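Local atomic coordinates of beta-mannosidase (Hypocrea lixii, PDB entry 4UOJ), a protein that probably hydrolyses terminal beta-linked mannose from the non-reducing ends of mannosides, as a glycoside hydrolase of family 2. Residues 114-119 with 126-131; 133-138 with 461-466; 814-819 with 856-861. One frame throughout, in Å; residues are numbered along the deposited sequence.

Contact 1 of 3, residues 114-119 with 126-131; sequences TYATVK and GTPDNQ. With NAG (2-acetamido-2-deoxy-beta-D-glucopyranose), chain G; NAG (2-acetamido-2-deoxy-beta-D-glucopyranose), chain B; MAN (alpha-D-mannopyranose), chain C; MAN (alpha-D-mannopyranose), chain D.
The Tyr115 ring has Asp129 CB set obliquely against it, 3.6 Å from Tyr115 CD1, and the acetamide methyl C8 of an N-acetylglucosamine (chain B) also comes obliquely. At the ring edge, in its plane, lies O4 of a mannose (chain C). The more distant Asp129 carboxylate is turned 56° against the ring. Val159, Ile162, Ile163 and Ile166 of helix 159-168 also pack on this tyrosine. With CG held between its backbone N and carbonyl carbon (chi1 61°), Asp129 turns its carboxylate to the same mannose, whose O4 donates to Asp129 OD2 over 2.7 Å.

Behind the side chains, the two segments run antiparallel. Val118 N donates to Gly126 O, the hydrogen-bonded pair that ends strand 123-126 at the border of the six-stranded sheet, and Ala116 N donates to Pro128 O at 3.0 Å, just beyond it. Pro128 O also receives a CA-H...O contact from Tyr115. The proline ring sets its CG 3.8 Å from Ala116 CB and its CD 3.9 Å from Val118 CG2, a small apolar patch. Water 1 joins Thr114 O to Asn130 N.

Thr117 OG1 donates to O6 of an N-acetylglucosamine (chain G) at 2.7 Å. Backbone bonds and apolar groups thus hold the hairpin, while Thr117 bonds a linked N-acetylglucosamine pair, consistent with an N-linked glycan core, and Asp129 separately bonds a mannose.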
loop_
_atom_site.group_PDB
_atom_site.type_symbol
_atom_site.label_atom_id
_atom_site.label_comp_id
_atom_site.label_asym_id
_atom_site.label_seq_id
_atom_site.Cartn_x
_atom_site.Cartn_y
_atom_site.Cartn_z
ATOM N N THR A 114 -13.192 -18.529 -3.597
ATOM C CA THR A 114 -12.837 -18.869 -2.212
ATOM C C THR A 114 -13.443 -20.238 -1.800
ATOM O O THR A 114 -12.702 -21.171 -1.611
ATOM C CB THR A 114 -13.238 -17.749 -1.221
ATOM O OG1 THR A 114 -12.338 -16.662 -1.335
ATOM C CG2 THR A 114 -13.169 -18.221 0.207
ATOM N N TYR A 115 -14.772 -20.323 -1.668
ATOM C CA TYR A 115 -15.486 -21.566 -1.361
ATOM C C TYR A 115 -15.423 -22.433 -2.593
ATOM O O TYR A 115 -15.951 -22.063 -3.637
ATOM C CB TYR A 115 -16.947 -21.316 -0.980
ATOM C CG TYR A 115 -17.185 -20.488 0.254
ATOM C CD1 TYR A 115 -16.974 -21.009 1.520
ATOM C CD2 TYR A 115 -17.683 -19.205 0.165
ATOM C CE1 TYR A 115 -17.216 -20.258 2.666
ATOM C CE2 TYR A 115 -17.930 -18.443 1.302
ATOM C CZ TYR A 115 -17.699 -18.972 2.559
ATOM O OH TYR A 115 -17.951 -18.221 3.699
ATOM N N ALA A 116 -14.751 -23.579 -2.474
ATOM C CA ALA A 116 -14.607 -24.509 -3.589
ATOM C C ALA A 116 -14.859 -25.967 -3.207
ATOM O O ALA A 116 -14.784 -26.313 -2.035
ATOM C CB ALA A 116 -13.236 -24.353 -4.216
ATOM N N THR A 117 -15.183 -26.793 -4.213
ATOM C CA THR A 117 -15.324 -28.239 -4.097
ATOM C C THR A 117 -14.295 -28.837 -5.057
ATOM O O THR A 117 -14.439 -28.706 -6.258
ATOM C CB THR A 117 -16.769 -28.684 -4.394
ATOM O OG1 THR A 117 -17.649 -28.047 -3.473
ATOM C CG2 THR A 117 -16.950 -30.187 -4.287
ATOM N N VAL A 118 -13.243 -29.463 -4.513
ATOM C CA VAL A 118 -12.160 -30.051 -5.309
ATOM C C VAL A 118 -12.432 -31.531 -5.569
ATOM O O VAL A 118 -12.509 -32.323 -4.631
ATOM C CB VAL A 118 -10.760 -29.826 -4.677
ATOM C CG1 VAL A 118 -9.653 -30.352 -5.582
ATOM C CG2 VAL A 118 -10.525 -28.343 -4.371
ATOM N N LYS A 119 -12.588 -31.885 -6.845
ATOM C CA LYS A 119 -12.814 -33.262 -7.272
ATOM C C LYS A 119 -11.641 -33.785 -8.085
ATOM O O LYS A 119 -11.163 -33.107 -8.994
ATOM C CB LYS A 119 -14.107 -33.407 -8.083
ATOM C CG LYS A 119 -15.391 -33.416 -7.266
ATOM C CD LYS A 119 -16.598 -33.603 -8.172
ATOM C CE LYS A 119 -17.918 -33.554 -7.431
ATOM N NZ LYS A 119 -19.042 -34.061 -8.270
ATOM N N GLY A 126 -11.573 -32.330 -1.217
ATOM C CA GLY A 126 -11.452 -31.155 -0.385
ATOM C C GLY A 126 -12.550 -30.150 -0.557
ATOM O O GLY A 126 -13.119 -30.043 -1.602
ATOM N N THR A 127 -12.826 -29.395 0.485
ATOM C CA THR A 127 -13.754 -28.263 0.407
ATOM C C THR A 127 -13.152 -26.956 1.003
ATOM O O THR A 127 -13.548 -26.517 2.074
ATOM C CB THR A 127 -15.133 -28.596 0.977
ATOM O OG1 THR A 127 -14.999 -28.988 2.336
ATOM C CG2 THR A 127 -15.854 -29.663 0.138
ATOM N N PRO A 128 -12.200 -26.318 0.291
ATOM C CA PRO A 128 -11.587 -25.107 0.818
ATOM C C PRO A 128 -12.527 -23.903 0.992
ATOM O O PRO A 128 -13.440 -23.701 0.204
ATOM C CB PRO A 128 -10.463 -24.822 -0.184
ATOM C CG PRO A 128 -10.888 -25.450 -1.435
ATOM C CD PRO A 128 -11.631 -26.681 -1.027
ATOM N N ASP A 129 -12.266 -23.093 2.022
ATOM C CA ASP A 129 -13.058 -21.900 2.344
ATOM C C ASP A 129 -12.203 -20.685 2.828
ATOM O O ASP A 129 -12.632 -19.920 3.706
ATOM C CB ASP A 129 -14.125 -22.262 3.382
ATOM C CG ASP A 129 -13.557 -22.778 4.701
ATOM O OD1 ASP A 129 -12.353 -23.132 4.734
ATOM O OD2 ASP A 129 -14.335 -22.844 5.687
ATOM N N ASN A 130 -11.003 -20.528 2.254
ATOM C CA ASN A 130 -10.105 -19.401 2.566
ATOM C C ASN A 130 -9.223 -19.070 1.379
ATOM O O ASN A 130 -8.469 -19.916 0.910
ATOM C CB ASN A 130 -9.245 -19.679 3.803
ATOM C CG ASN A 130 -8.680 -18.433 4.457
ATOM O OD1 ASN A 130 -8.215 -17.500 3.804
ATOM N ND2 ASN A 130 -8.683 -18.408 5.768
ATOM N N GLN A 131 -9.328 -17.835 0.900
ATOM C CA GLN A 131 -8.557 -17.302 -0.214
ATOM C C GLN A 131 -7.066 -17.230 0.126
ATOM O O GLN A 131 -6.213 -17.389 -0.762
ATOM C CB GLN A 131 -9.084 -15.889 -0.546
ATOM C CG GLN A 131 -8.447 -15.244 -1.782
ATOM C CD GLN A 131 -8.963 -13.865 -2.134
ATOM O OE1 GLN A 131 -9.949 -13.360 -1.594
ATOM N NE2 GLN A 131 -8.286 -13.236 -3.076
HETATM C C1 NAG G . -21.465 -24.286 -5.634
HETATM C C2 NAG G . -22.135 -25.679 -5.604
HETATM C C3 NAG G . -22.266 -26.199 -4.182
HETATM C C4 NAG G . -20.919 -26.101 -3.450
HETATM C C5 NAG G . -20.266 -24.720 -3.639
HETATM C C6 NAG G . -18.850 -24.596 -3.080
HETATM C C7 NAG G . -23.661 -26.080 -7.500
HETATM C C8 NAG G . -25.059 -25.899 -8.019
HETATM N N2 NAG G . -23.441 -25.633 -6.246
HETATM O O3 NAG G . -22.672 -27.559 -4.257
HETATM O O4 NAG G . -21.175 -26.327 -2.087
HETATM O O5 NAG G . -20.182 -24.391 -5.026
HETATM O O6 NAG G . -17.884 -25.364 -3.790
HETATM O O7 NAG G . -22.779 -26.606 -8.177
HETATM C C1 NAG B . -20.248 -27.284 -1.613
HETATM C C2 NAG B . -20.217 -27.202 -0.098
HETATM C C3 NAG B . -19.373 -28.349 0.444
HETATM C C4 NAG B . -19.837 -29.672 -0.121
HETATM C C5 NAG B . -19.862 -29.608 -1.628
HETATM C C6 NAG B . -20.396 -30.899 -2.206
HETATM C C7 NAG B . -20.405 -25.005 0.810
HETATM C C8 NAG B . -19.670 -23.806 1.276
HETATM N N2 NAG B . -19.655 -25.967 0.347
HETATM O O3 NAG B . -19.450 -28.387 1.854
HETATM O O4 NAG B . -18.857 -30.619 0.179
HETATM O O5 NAG B . -20.749 -28.559 -1.953
HETATM O O6 NAG B . -21.767 -30.827 -1.895
HETATM O O7 NAG B . -21.604 -25.056 0.865
HETATM C C1 MAN C . -19.922 -23.830 8.023
HETATM C C2 MAN C . -19.429 -22.480 8.541
HETATM C C3 MAN C . -18.620 -21.773 7.453
HETATM C C4 MAN C . -17.491 -22.669 6.909
HETATM C C5 MAN C . -18.015 -24.053 6.502
HETATM C C6 MAN C . -16.892 -25.037 6.207
HETATM O O2 MAN C . -18.611 -22.681 9.700
HETATM O O3 MAN C . -18.069 -20.592 8.012
HETATM O O4 MAN C . -16.865 -22.058 5.789
HETATM O O5 MAN C . -18.803 -24.621 7.553
HETATM O O6 MAN C . -17.392 -26.243 5.637
HETATM C C1 MAN D . -17.401 -35.443 1.276
HETATM C C2 MAN D . -17.180 -36.900 1.676
HETATM C C3 MAN D . -16.153 -37.005 2.803
HETATM C C4 MAN D . -14.845 -36.276 2.456
HETATM C C5 MAN D . -15.152 -34.827 2.038
HETATM C C6 MAN D . -13.929 -34.081 1.516
HETATM O O2 MAN D . -16.651 -37.579 0.542
HETATM O O3 MAN D . -15.852 -38.368 3.056
HETATM O O4 MAN D . -13.936 -36.308 3.564
HETATM O O5 MAN D . -16.149 -34.787 1.013
HETATM O O6 MAN D . -14.228 -32.694 1.529
HETATM O O HOH W 1 -10.340 -21.536 -0.422
#

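Contact 2 of 3, residues 133-138 with 461-466; sequences RQWFYD and KANVVG. With MAN (alpha-D-mannopyranose), chain F.
Arg133 reaches from the galactose-binding-like domain to helix 458-475, and its side chain makes most of the contact. CB, directed at the helix, lies over one face of the Trp135 indole, 3.7 Å above the plane and offset toward the rim. CG passes the carbonyl of Gly466, 3.8 Å from Gly466 C. CD stands 3.6 Å from Asn463 O, and there the chain bends (chi3 74°), which lays the guanidinium along the helix surface.

The flat group is sandwiched. Gly466 CA covers one face, 3.6 Å above the plane, and Trp135 CH2 covers the opposite face, each displaced toward the rim; the glycine, lacking a side chain, lets the guanidinium settle directly on the helix backbone. NE donates to water 2, which in turn donates to Gly466 O over 2.8 Å and also meets O4 of a mannose (chain F).

At the tip, Arg133 NH1 donates to Asn463 OD1 at 3.0 Å. The oxygen lies nearly in the guanidinium plane, but the donor is tilted 26° from the plane of the amide carbonyl, and the two flat groups are turned 58° against each other. Asn463 OD1 also accepts from Asn130 ND2, and Asn463 ND2 donates to Asp129 O, so the amide is held at both ends and its rotation is fixed.

The arginine precedes strand 135-138, an outer strand of a four-stranded antiparallel sheet that pairs with strand 103-109. Helix 458-475 rests its other side, through Val464 and Val465, on helix 506-528.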
loop_
_atom_site.group_PDB
_atom_site.type_symbol
_atom_site.label_atom_id
_atom_site.label_comp_id
_atom_site.label_asym_id
_atom_site.label_seq_id
_atom_site.Cartn_x
_atom_site.Cartn_y
_atom_site.Cartn_z
ATOM N N ARG A 133 -5.190 -19.109 2.243
ATOM C CA ARG A 133 -4.531 -20.340 2.684
ATOM C C ARG A 133 -4.032 -21.202 1.539
ATOM O O ARG A 133 -4.615 -21.224 0.443
ATOM C CB ARG A 133 -5.464 -21.162 3.592
ATOM C CG ARG A 133 -5.569 -20.582 5.004
ATOM C CD ARG A 133 -6.552 -21.309 5.895
ATOM N NE ARG A 133 -6.035 -22.596 6.328
ATOM C CZ ARG A 133 -6.713 -23.469 7.065
ATOM N NH1 ARG A 133 -7.940 -23.195 7.477
ATOM N NH2 ARG A 133 -6.161 -24.621 7.399
ATOM N N GLN A 134 -2.951 -21.934 1.820
ATOM C CA GLN A 134 -2.405 -22.936 0.918
ATOM C C GLN A 134 -3.101 -24.249 1.278
ATOM O O GLN A 134 -3.050 -24.676 2.435
ATOM C CB GLN A 134 -0.885 -23.048 1.088
ATOM C CG GLN A 134 -0.206 -24.064 0.181
ATOM C CD GLN A 134 1.262 -24.228 0.515
ATOM O OE1 GLN A 134 1.636 -24.474 1.665
ATOM N NE2 GLN A 134 2.116 -24.114 -0.495
ATOM N N TRP A 135 -3.785 -24.850 0.303
ATOM C CA TRP A 135 -4.491 -26.099 0.504
ATOM C C TRP A 135 -3.747 -27.256 -0.175
ATOM O O TRP A 135 -3.229 -27.098 -1.279
ATOM C CB TRP A 135 -5.940 -25.997 0.012
ATOM C CG TRP A 135 -6.740 -24.891 0.649
ATOM C CD1 TRP A 135 -7.058 -23.697 0.094
ATOM C CD2 TRP A 135 -7.365 -24.911 1.942
ATOM N NE1 TRP A 135 -7.827 -22.963 0.957
ATOM C CE2 TRP A 135 -8.020 -23.682 2.106
ATOM C CE3 TRP A 135 -7.448 -25.863 2.974
ATOM C CZ2 TRP A 135 -8.743 -23.372 3.264
ATOM C CZ3 TRP A 135 -8.162 -25.548 4.120
ATOM C CH2 TRP A 135 -8.803 -24.322 4.253
ATOM N N PHE A 136 -3.688 -28.406 0.511
ATOM C CA PHE A 136 -3.028 -29.621 0.022
ATOM C C PHE A 136 -3.836 -30.865 0.378
ATOM O O PHE A 136 -4.243 -31.036 1.528
ATOM C CB PHE A 136 -1.575 -29.722 0.499
ATOM C CG PHE A 136 -1.359 -29.525 1.986
ATOM C CD1 PHE A 136 -1.119 -28.262 2.508
ATOM C CD2 PHE A 136 -1.355 -30.603 2.851
ATOM C CE1 PHE A 136 -0.912 -28.079 3.860
ATOM C CE2 PHE A 136 -1.139 -30.421 4.215
ATOM C CZ PHE A 136 -0.917 -29.164 4.713
ATOM N N TYR A 137 -4.109 -31.705 -0.636
ATOM C CA TYR A 137 -4.916 -32.918 -0.478
ATOM C C TYR A 137 -4.229 -34.145 -1.060
ATOM O O TYR A 137 -3.710 -34.084 -2.170
ATOM C CB TYR A 137 -6.305 -32.735 -1.117
ATOM C CG TYR A 137 -7.019 -31.466 -0.699
ATOM C CD1 TYR A 137 -7.553 -31.334 0.580
ATOM C CD2 TYR A 137 -7.156 -30.394 -1.579
ATOM C CE1 TYR A 137 -8.198 -30.169 0.979
ATOM C CE2 TYR A 137 -7.799 -29.218 -1.187
ATOM C CZ TYR A 137 -8.326 -29.117 0.092
ATOM O OH TYR A 137 -8.951 -27.965 0.506
ATOM N N ASP A 138 -4.242 -35.257 -0.307
ATOM C CA ASP A 138 -3.716 -36.557 -0.750
ATOM C C ASP A 138 -4.770 -37.205 -1.636
ATOM O O ASP A 138 -5.858 -37.519 -1.165
ATOM C CB ASP A 138 -3.380 -37.473 0.446
ATOM C CG ASP A 138 -2.442 -38.636 0.106
ATOM O OD1 ASP A 138 -2.518 -39.152 -1.035
ATOM O OD2 ASP A 138 -1.641 -39.030 0.984
ATOM N N LYS A 461 -12.316 -19.079 13.976
ATOM C CA LYS A 461 -11.017 -18.820 14.595
ATOM C C LYS A 461 -9.976 -19.797 14.059
ATOM O O LYS A 461 -8.888 -19.373 13.689
ATOM C CB LYS A 461 -11.119 -18.860 16.126
ATOM C CG LYS A 461 -9.807 -18.574 16.857
ATOM C CD LYS A 461 -9.784 -19.243 18.230
ATOM C CE LYS A 461 -10.184 -18.283 19.323
ATOM N NZ LYS A 461 -11.002 -18.949 20.365
ATOM N N ALA A 462 -10.335 -21.081 13.963
ATOM C CA ALA A 462 -9.441 -22.129 13.451
ATOM C C ALA A 462 -9.014 -21.845 12.011
ATOM O O ALA A 462 -7.842 -22.018 11.691
ATOM C CB ALA A 462 -10.107 -23.492 13.562
ATOM N N ASN A 463 -9.970 -21.384 11.167
ATOM C CA ASN A 463 -9.752 -21.030 9.753
ATOM C C ASN A 463 -8.823 -19.814 9.649
ATOM O O ASN A 463 -7.899 -19.818 8.841
ATOM C CB ASN A 463 -11.092 -20.756 9.053
ATOM C CG ASN A 463 -11.020 -20.723 7.540
ATOM O OD1 ASN A 463 -10.008 -21.050 6.933
ATOM N ND2 ASN A 463 -12.132 -20.366 6.904
ATOM N N VAL A 464 -9.054 -18.810 10.508
ATOM C CA VAL A 464 -8.229 -17.624 10.611
ATOM C C VAL A 464 -6.813 -18.035 11.031
ATOM O O VAL A 464 -5.854 -17.576 10.416
ATOM C CB VAL A 464 -8.861 -16.558 11.551
ATOM C CG1 VAL A 464 -7.870 -15.451 11.920
ATOM C CG2 VAL A 464 -10.121 -15.951 10.926
ATOM N N VAL A 465 -6.681 -18.929 12.045
ATOM C CA VAL A 465 -5.373 -19.418 12.533
ATOM C C VAL A 465 -4.563 -20.017 11.382
ATOM O O VAL A 465 -3.396 -19.714 11.248
ATOM C CB VAL A 465 -5.471 -20.349 13.789
ATOM C CG1 VAL A 465 -4.134 -21.010 14.126
ATOM C CG2 VAL A 465 -5.972 -19.575 15.006
ATOM N N GLY A 466 -5.202 -20.808 10.530
ATOM C CA GLY A 466 -4.539 -21.412 9.377
ATOM C C GLY A 466 -3.973 -20.382 8.427
ATOM O O GLY A 466 -2.841 -20.500 7.971
HETATM C C1 MAN F . -1.294 -27.225 10.772
HETATM C C2 MAN F . -1.587 -27.275 9.268
HETATM C C3 MAN F . -1.277 -25.920 8.612
HETATM C C4 MAN F . -1.990 -24.777 9.343
HETATM C C5 MAN F . -1.724 -24.860 10.859
HETATM C C6 MAN F . -2.574 -23.904 11.673
HETATM O O2 MAN F . -2.952 -27.607 9.075
HETATM O O3 MAN F . -1.586 -25.915 7.206
HETATM O O4 MAN F . -1.465 -23.541 8.856
HETATM O O5 MAN F . -2.019 -26.152 11.370
HETATM O O6 MAN F . -2.099 -23.842 13.016
HETATM O O HOH W 2 -2.872 -22.893 6.605
#

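Contact 3 of 3, residues 814-819 with 856-861; sequences IPDTSD and QAKVSD
This is a small, largely polar surface contact between two loops, joining consecutive beta-sandwich modules near the C-terminal end of the chain. Residues 814-819 belong to the mannosidase Ig/CBM-like domain and lead into strand 821-830. Residues 856-861 fall in the connection that runs from strand 841-849 to strand 864-869 of the Ig-fold domain.

A single backbone hydrogen bond ties them: Lys858 N donates to Ser818 O over 2.7 Å, with an N-H...O angle of 165° and the donor nearly in line with the C=O bond. Lys858 is the centre of an inverse gamma turn, in which Val859 N makes a weak bond back to Ala857 O. The N-H of the turn's central residue is the one that donates to Ser818 O. Beside that bond, Lys858 CB rests 3.1 Å from Ser818 O, and Ser818 CB lies 3.3 Å from Gln856 O.

The acceptor loop is braced from within. Asp819 N donates to Asp816 O, and Ser818 OG, set between its own backbone N and carbonyl carbon (chi1 65°), donates to Asp816 OD1, which it meets from above the carboxylate plane. Asp819 OD1 is taken by Leu776 N, tying this loop back to its own domain.

Past CG the lysine bends at chi3 and brings its ammonium near two acids without closing a salt bridge on either; the electrostatic pull is probably modest. Lys858 NZ stops 4.3 Å from Asp816 OD2 and the same distance from Asp819 OD2.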
loop_
_atom_site.group_PDB
_atom_site.type_symbol
_atom_site.label_atom_id
_atom_site.label_comp_id
_atom_site.label_asym_id
_atom_site.label_seq_id
_atom_site.Cartn_x
_atom_site.Cartn_y
_atom_site.Cartn_z
ATOM N N ILE A 814 3.242 44.589 0.357
ATOM C CA ILE A 814 2.785 44.063 -0.929
ATOM C C ILE A 814 1.710 45.028 -1.492
ATOM O O ILE A 814 0.651 45.172 -0.900
ATOM C CB ILE A 814 2.241 42.609 -0.804
ATOM C CG1 ILE A 814 3.313 41.637 -0.290
ATOM C CG2 ILE A 814 1.677 42.117 -2.138
ATOM C CD1 ILE A 814 2.755 40.492 0.530
ATOM N N PRO A 815 1.957 45.659 -2.622
ATOM C CA PRO A 815 0.963 46.587 -3.162
ATOM C C PRO A 815 -0.345 45.939 -3.490
ATOM O O PRO A 815 -1.366 46.489 -3.161
ATOM C CB PRO A 815 1.598 47.078 -4.451
ATOM C CG PRO A 815 3.043 46.865 -4.278
ATOM C CD PRO A 815 3.210 45.678 -3.385
ATOM N N ASP A 816 -0.312 44.786 -4.139
ATOM C CA ASP A 816 -1.523 44.034 -4.412
ATOM C C ASP A 816 -1.331 42.582 -4.115
ATOM O O ASP A 816 -0.602 41.928 -4.794
ATOM C CB ASP A 816 -1.901 44.188 -5.885
ATOM C CG ASP A 816 -3.297 43.719 -6.192
ATOM O OD1 ASP A 816 -4.046 43.336 -5.285
ATOM O OD2 ASP A 816 -3.649 43.759 -7.377
ATOM N N THR A 817 -2.050 42.059 -3.147
ATOM C CA THR A 817 -1.919 40.673 -2.802
ATOM C C THR A 817 -2.379 39.723 -3.880
ATOM O O THR A 817 -1.959 38.587 -3.912
ATOM C CB THR A 817 -2.583 40.341 -1.473
ATOM O OG1 THR A 817 -3.933 40.755 -1.491
ATOM C CG2 THR A 817 -1.882 41.030 -0.362
ATOM N N SER A 818 -3.269 40.172 -4.741
ATOM C CA SER A 818 -3.777 39.363 -5.864
ATOM C C SER A 818 -2.882 39.474 -7.137
ATOM O O SER A 818 -3.192 38.917 -8.178
ATOM C CB SER A 818 -5.241 39.698 -6.139
ATOM O OG SER A 818 -5.342 41.019 -6.581
ATOM N N ASP A 819 -1.759 40.177 -7.008
ATOM C CA ASP A 819 -0.756 40.379 -8.058
ATOM C C ASP A 819 0.634 40.215 -7.398
ATOM O O ASP A 819 1.504 41.083 -7.509
ATOM C CB ASP A 819 -0.934 41.779 -8.676
ATOM C CG ASP A 819 -0.146 42.042 -9.957
ATOM O OD1 ASP A 819 0.323 41.078 -10.602
ATOM O OD2 ASP A 819 -0.001 43.235 -10.308
ATOM N N GLN A 856 -8.141 33.829 -6.641
ATOM C CA GLN A 856 -7.997 35.280 -6.535
ATOM C C GLN A 856 -6.783 35.885 -7.223
ATOM O O GLN A 856 -6.713 37.074 -7.408
ATOM C CB GLN A 856 -8.045 35.701 -5.078
ATOM C CG GLN A 856 -9.345 35.310 -4.444
ATOM C CD GLN A 856 -9.308 35.369 -2.948
ATOM O OE1 GLN A 856 -8.328 35.007 -2.309
ATOM N NE2 GLN A 856 -10.389 35.816 -2.375
ATOM N N ALA A 857 -5.843 35.056 -7.617
ATOM C CA ALA A 857 -4.619 35.517 -8.282
ATOM C C ALA A 857 -4.914 36.082 -9.666
ATOM O O ALA A 857 -5.514 35.407 -10.502
ATOM C CB ALA A 857 -3.620 34.384 -8.384
ATOM N N LYS A 858 -4.487 37.321 -9.894
ATOM C CA LYS A 858 -4.704 38.049 -11.148
ATOM C C LYS A 858 -3.725 37.559 -12.246
ATOM O O LYS A 858 -2.933 38.330 -12.787
ATOM C CB LYS A 858 -4.608 39.571 -10.881
ATOM C CG LYS A 858 -5.328 40.480 -11.860
ATOM C CD LYS A 858 -5.262 41.959 -11.432
ATOM C CE LYS A 858 -3.885 42.615 -11.582
ATOM N NZ LYS A 858 -3.962 44.108 -11.681
ATOM N N VAL A 859 -3.801 36.285 -12.577
ATOM C CA VAL A 859 -2.978 35.723 -13.626
ATOM C C VAL A 859 -3.344 36.186 -15.020
ATOM O O VAL A 859 -4.478 36.468 -15.330
ATOM C CB VAL A 859 -2.915 34.180 -13.612
ATOM C CG1 VAL A 859 -2.207 33.690 -12.379
ATOM C CG2 VAL A 859 -4.265 33.519 -13.728
ATOM N N SER A 860 -2.339 36.265 -15.852
ATOM C CA SER A 860 -2.501 36.622 -17.233
ATOM C C SER A 860 -1.816 35.548 -18.031
ATOM O O SER A 860 -1.144 34.716 -17.481
ATOM C CB SER A 860 -1.898 37.985 -17.540
ATOM O OG SER A 860 -0.878 38.305 -16.641
ATOM N N ASP A 861 -2.015 35.554 -19.327
ATOM C CA ASP A 861 -1.454 34.545 -20.167
ATOM C C ASP A 861 0.050 34.607 -20.020
ATOM O O ASP A 861 0.663 35.613 -20.321
ATOM C CB ASP A 861 -1.885 34.871 -21.594
ATOM C CG ASP A 861 -1.567 33.773 -22.598
ATOM O OD1 ASP A 861 -0.832 32.845 -22.299
ATOM O OD2 ASP A 861 -2.020 33.876 -23.729
#

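Contacts 1 and 2 follow one another along the chain and lie side by side, their centres about 10 Å apart. The loop of 126-131 runs into strand 135-138, so contact 1 and the 133-138 half of contact 2 share the galactose-binding-like domain. They also touch directly: Pro128 packs against Trp135 and Tyr137. Contact 3 comes last, on the opposite side of the chain's centre, about 65 Å from either between centres, in the C-terminal Ig-like modules. Contact 1 is thus packing within one domain, contact 2 the adjoining junction with helix 458-475 of the central part of the chain, and contact 3 a separate link between the two C-terminal Ig-like domains.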